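USP37 protein (Homo sapiens, PDB 3U12) is probably a cysteine-type deubiquitinase that cleaves bonds to the C-terminal glycine of ubiquitin, represented here by its pleckstrin homology domain. Local coordinates at residues L69-L78 and R112-N121. Numbering follows the deposited sequence. Where two conformers were deposited one is given.
Sequences LSHNIKNVVL and RLFLDAVHQN. With SO4 (sulfate ion), chain C.
Leu-115 meets three apolar side chains of 69-78: its CD2 lies 3.6 Å from Leu-69 CD1, its CB packs on Val-76 CG2, and Ile-73 CD1 approaches Leu-115 CD2. With CG1 anti to its carbonyl carbon (chi1 -65°), Ile-73 carries CD1 against the helix backbone, 3.2 Å from Leu-115 O, and onto Val-118 CG1. His-119 CB packs on Ile-73 CG2 at 3.8 Å, and His-119 ND1, at the ring edge, lies 2.8 Å from Ile-73 O. In one of two modelled conformers, the Arg-112 guanidinium has Leu-78 CD1 over one face, offset toward the rim, 3.9 Å from NH1.

At the helix end, a water accepts from His-71 N and donates to Val-118 O and Asn-121 OD1. His-71 ND1 donates to sulfate O3 (2.7 Å, 154°), near the ring plane; Asn-121 ND2 reaches the same oxygen at 3.2 Å, and Gln-93 also binds this probable crystallisation ion. Asn-121, at positive phi, is C-prime of a Schellman motif ending the helix, its N bonded to Val-118 O.

Strand 73-78 and helix 112-119 run roughly antiparallel (149°), axes 8.8 Å apart. Here the C-terminal helix of the PH fold covers one end of the curled sheet, where Leu-69 packs on strands 39-48, 51-58 and 85-92.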
loop_
_atom_site.group_PDB
_atom_site.type_symbol
_atom_site.label_atom_id
_atom_site.label_comp_id
_atom_site.label_asym_id
_atom_site.label_seq_id
_atom_site.Cartn_x
_atom_site.Cartn_y
_atom_site.Cartn_z
ATOM N N LEU A 69 8.342 5.047 -1.413
ATOM C CA LEU A 69 8.173 4.114 -2.526
ATOM C C LEU A 69 9.286 4.246 -3.540
ATOM O O LEU A 69 9.783 3.225 -3.990
ATOM C CB LEU A 69 6.810 4.276 -3.220
ATOM C CG LEU A 69 5.594 3.984 -2.342
ATOM C CD1 LEU A 69 4.312 4.254 -3.132
ATOM C CD2 LEU A 69 5.609 2.537 -1.814
ATOM N N SER A 70 9.687 5.485 -3.901
ATOM C CA SER A 70 10.765 5.729 -4.888
ATOM C C SER A 70 12.062 5.075 -4.422
ATOM O O SER A 70 12.469 5.280 -3.261
ATOM C CB SER A 70 10.995 7.225 -5.076
ATOM O OG SER A 70 9.874 7.823 -5.700
ATOM N N HIS A 71 12.646 4.212 -5.293
ATOM C CA HIS A 71 13.862 3.419 -5.044
ATOM C C HIS A 71 13.706 2.590 -3.753
ATOM O O HIS A 71 14.697 2.407 -3.046
ATOM C CB HIS A 71 15.125 4.336 -4.924
ATOM C CG HIS A 71 15.372 5.196 -6.125
ATOM N ND1 HIS A 71 15.803 4.659 -7.322
ATOM C CD2 HIS A 71 15.238 6.533 -6.269
ATOM C CE1 HIS A 71 15.922 5.680 -8.156
ATOM N NE2 HIS A 71 15.586 6.828 -7.569
ATOM N N ASN A 72 12.464 2.149 -3.419
ATOM C CA ASN A 72 12.203 1.416 -2.172
ATOM C C ASN A 72 11.177 0.275 -2.330
ATOM O O ASN A 72 10.817 -0.353 -1.342
ATOM C CB ASN A 72 11.775 2.387 -1.040
ATOM C CG ASN A 72 11.915 1.818 0.366
ATOM O OD1 ASN A 72 12.805 1.026 0.648
ATOM N ND2 ASN A 72 11.034 2.202 1.289
ATOM N N ILE A 73 10.743 -0.027 -3.549
ATOM C CA ILE A 73 9.794 -1.121 -3.786
ATOM C C ILE A 73 10.580 -2.387 -4.142
ATOM O O ILE A 73 11.456 -2.351 -5.018
ATOM C CB ILE A 73 8.753 -0.785 -4.895
ATOM C CG1 ILE A 73 7.828 0.387 -4.469
ATOM C CG2 ILE A 73 7.914 -2.025 -5.267
ATOM C CD1 ILE A 73 6.885 0.893 -5.665
ATOM N N LYS A 74 10.266 -3.487 -3.450
ATOM C CA LYS A 74 10.884 -4.783 -3.686
ATOM C C LYS A 74 9.952 -5.580 -4.583
ATOM O O LYS A 74 10.367 -6.005 -5.665
ATOM C CB LYS A 74 11.157 -5.518 -2.361
ATOM C CG LYS A 74 12.180 -6.651 -2.521
ATOM C CD LYS A 74 12.097 -7.680 -1.413
ATOM C CE LYS A 74 13.047 -7.410 -0.274
ATOM N NZ LYS A 74 13.184 -8.606 0.599
ATOM N N ASN A 75 8.684 -5.769 -4.157
ATOM C CA ASN A 75 7.695 -6.502 -4.966
ATOM C C ASN A 75 6.256 -6.111 -4.620
ATOM O O ASN A 75 5.980 -5.519 -3.560
ATOM C CB ASN A 75 7.899 -8.031 -4.905
ATOM C CG ASN A 75 7.921 -8.649 -3.537
ATOM O OD1 ASN A 75 6.915 -8.680 -2.827
ATOM N ND2 ASN A 75 9.045 -9.256 -3.186
ATOM N N VAL A 76 5.361 -6.359 -5.566
ATOM C CA VAL A 76 3.924 -6.101 -5.464
ATOM C C VAL A 76 3.176 -7.329 -5.976
ATOM O O VAL A 76 3.400 -7.773 -7.106
ATOM C CB VAL A 76 3.426 -4.800 -6.165
ATOM C CG1 VAL A 76 2.022 -4.440 -5.686
ATOM C CG2 VAL A 76 4.374 -3.629 -5.939
ATOM N N VAL A 77 2.327 -7.901 -5.128
ATOM C CA VAL A 77 1.552 -9.091 -5.459
ATOM C C VAL A 77 0.076 -8.779 -5.219
ATOM O O VAL A 77 -0.255 -8.133 -4.220
ATOM C CB VAL A 77 2.017 -10.340 -4.622
ATOM C CG1 VAL A 77 1.168 -11.574 -4.925
ATOM C CG2 VAL A 77 3.493 -10.660 -4.853
ATOM N N LEU A 78 -0.797 -9.241 -6.128
ATOM C CA LEU A 78 -2.251 -9.187 -5.998
ATOM C C LEU A 78 -2.739 -10.611 -5.876
ATOM O O LEU A 78 -2.281 -11.484 -6.617
ATOM C CB LEU A 78 -2.959 -8.567 -7.215
ATOM C CG LEU A 78 -2.897 -7.069 -7.458
ATOM C CD1 LEU A 78 -3.790 -6.702 -8.624
ATOM C CD2 LEU A 78 -3.350 -6.289 -6.261
ATOM N N ARG A 112 -1.464 -1.410 -8.402
ATOM C CA ARG A 112 -0.353 -2.310 -8.755
ATOM C C ARG A 112 0.418 -1.781 -9.981
ATOM O O ARG A 112 1.650 -1.759 -9.955
ATOM C CB ARG A 112 -0.855 -3.737 -9.033
ATOM C CG ARG A 112 0.271 -4.780 -9.104
ATOM C CD ARG A 112 0.601 -5.219 -10.522
ATOM N NE ARG A 112 -0.249 -6.323 -10.961
ATOM C CZ ARG A 112 -1.348 -6.183 -11.694
ATOM N NH1 ARG A 112 -2.058 -7.245 -12.046
ATOM N NH2 ARG A 112 -1.743 -4.977 -12.087
ATOM N N LEU A 113 -0.310 -1.347 -11.029
ATOM C CA LEU A 113 0.285 -0.787 -12.243
ATOM C C LEU A 113 1.131 0.448 -11.885
ATOM O O LEU A 113 2.288 0.522 -12.282
ATOM C CB LEU A 113 -0.825 -0.423 -13.247
ATOM C CG LEU A 113 -0.408 0.098 -14.605
ATOM C CD1 LEU A 113 0.436 -0.905 -15.321
ATOM C CD2 LEU A 113 -1.625 0.365 -15.457
ATOM N N PHE A 114 0.592 1.337 -11.030
ATOM C CA PHE A 114 1.315 2.512 -10.589
ATOM C C PHE A 114 2.557 2.118 -9.784
ATOM O O PHE A 114 3.641 2.686 -9.996
ATOM C CB PHE A 114 0.410 3.468 -9.783
ATOM C CG PHE A 114 1.163 4.679 -9.281
ATOM C CD1 PHE A 114 1.443 5.745 -10.127
ATOM C CD2 PHE A 114 1.633 4.734 -7.970
ATOM C CE1 PHE A 114 2.156 6.859 -9.665
ATOM C CE2 PHE A 114 2.346 5.843 -7.514
ATOM C CZ PHE A 114 2.626 6.883 -8.376
ATOM N N LEU A 115 2.407 1.142 -8.877
ATOM C CA LEU A 115 3.524 0.715 -8.032
ATOM C C LEU A 115 4.620 0.054 -8.860
ATOM O O LEU A 115 5.801 0.253 -8.580
ATOM C CB LEU A 115 3.044 -0.214 -6.898
ATOM C CG LEU A 115 2.185 0.457 -5.826
ATOM C CD1 LEU A 115 1.547 -0.611 -4.917
ATOM C CD2 LEU A 115 3.006 1.507 -5.014
ATOM N N ASP A 116 4.224 -0.705 -9.898
ATOM C CA ASP A 116 5.169 -1.323 -10.829
ATOM C C ASP A 116 5.963 -0.232 -11.588
ATOM O O ASP A 116 7.190 -0.339 -11.691
ATOM C CB ASP A 116 4.435 -2.260 -11.808
ATOM C CG ASP A 116 5.353 -3.145 -12.639
ATOM O OD1 ASP A 116 6.528 -3.351 -12.225
ATOM O OD2 ASP A 116 4.887 -3.673 -13.675
ATOM N N ALA A 117 5.262 0.814 -12.098
ATOM C CA ALA A 117 5.899 1.938 -12.798
ATOM C C ALA A 117 6.920 2.695 -11.861
ATOM O O ALA A 117 8.023 3.007 -12.293
ATOM C CB ALA A 117 4.841 2.887 -13.326
ATOM N N VAL A 118 6.581 2.894 -10.572
ATOM C CA VAL A 118 7.492 3.526 -9.588
ATOM C C VAL A 118 8.732 2.633 -9.398
ATOM O O VAL A 118 9.869 3.116 -9.447
ATOM C CB VAL A 118 6.779 3.767 -8.238
ATOM C CG1 VAL A 118 7.765 4.239 -7.160
ATOM C CG2 VAL A 118 5.650 4.767 -8.402
ATOM N N HIS A 119 8.500 1.319 -9.215
ATOM C CA HIS A 119 9.533 0.312 -9.021
ATOM C C HIS A 119 10.533 0.331 -10.195
ATOM O O HIS A 119 11.737 0.178 -9.971
ATOM C CB HIS A 119 8.873 -1.067 -8.844
ATOM C CG HIS A 119 9.827 -2.219 -8.714
ATOM N ND1 HIS A 119 10.791 -2.255 -7.730
ATOM C CD2 HIS A 119 9.902 -3.358 -9.434
ATOM C CE1 HIS A 119 11.443 -3.392 -7.895
ATOM N NE2 HIS A 119 10.935 -4.099 -8.894
ATOM N N GLN A 120 10.028 0.599 -11.424
ATOM C CA GLN A 120 10.818 0.690 -12.647
ATOM C C GLN A 120 11.356 2.118 -12.916
ATOM O O GLN A 120 11.869 2.369 -14.001
ATOM C CB GLN A 120 9.998 0.189 -13.837
ATOM C CG GLN A 120 9.790 -1.316 -13.818
ATOM C CD GLN A 120 9.051 -1.758 -15.048
ATOM O OE1 GLN A 120 9.402 -1.403 -16.174
ATOM N NE2 GLN A 120 8.035 -2.572 -14.859
ATOM N N ASN A 121 11.261 3.032 -11.915
ATOM C CA ASN A 121 11.767 4.418 -11.957
ATOM C C ASN A 121 11.136 5.246 -13.105
ATOM O O ASN A 121 11.841 5.810 -13.940
ATOM C CB ASN A 121 13.324 4.439 -11.995
ATOM C CG ASN A 121 13.985 3.703 -10.835
ATOM O OD1 ASN A 121 13.529 3.741 -9.695
ATOM N ND2 ASN A 121 15.099 3.036 -11.083
HETATM S S SO4 C . 16.300 1.039 -7.332
HETATM O O1 SO4 C . 17.231 0.364 -8.249
HETATM O O2 SO4 C . 17.063 1.690 -6.257
HETATM O O3 SO4 C . 15.536 2.042 -8.080
HETATM O O4 SO4 C . 15.371 0.052 -6.755
HETATM O O HOH W 1 11.739 3.915 -7.897
#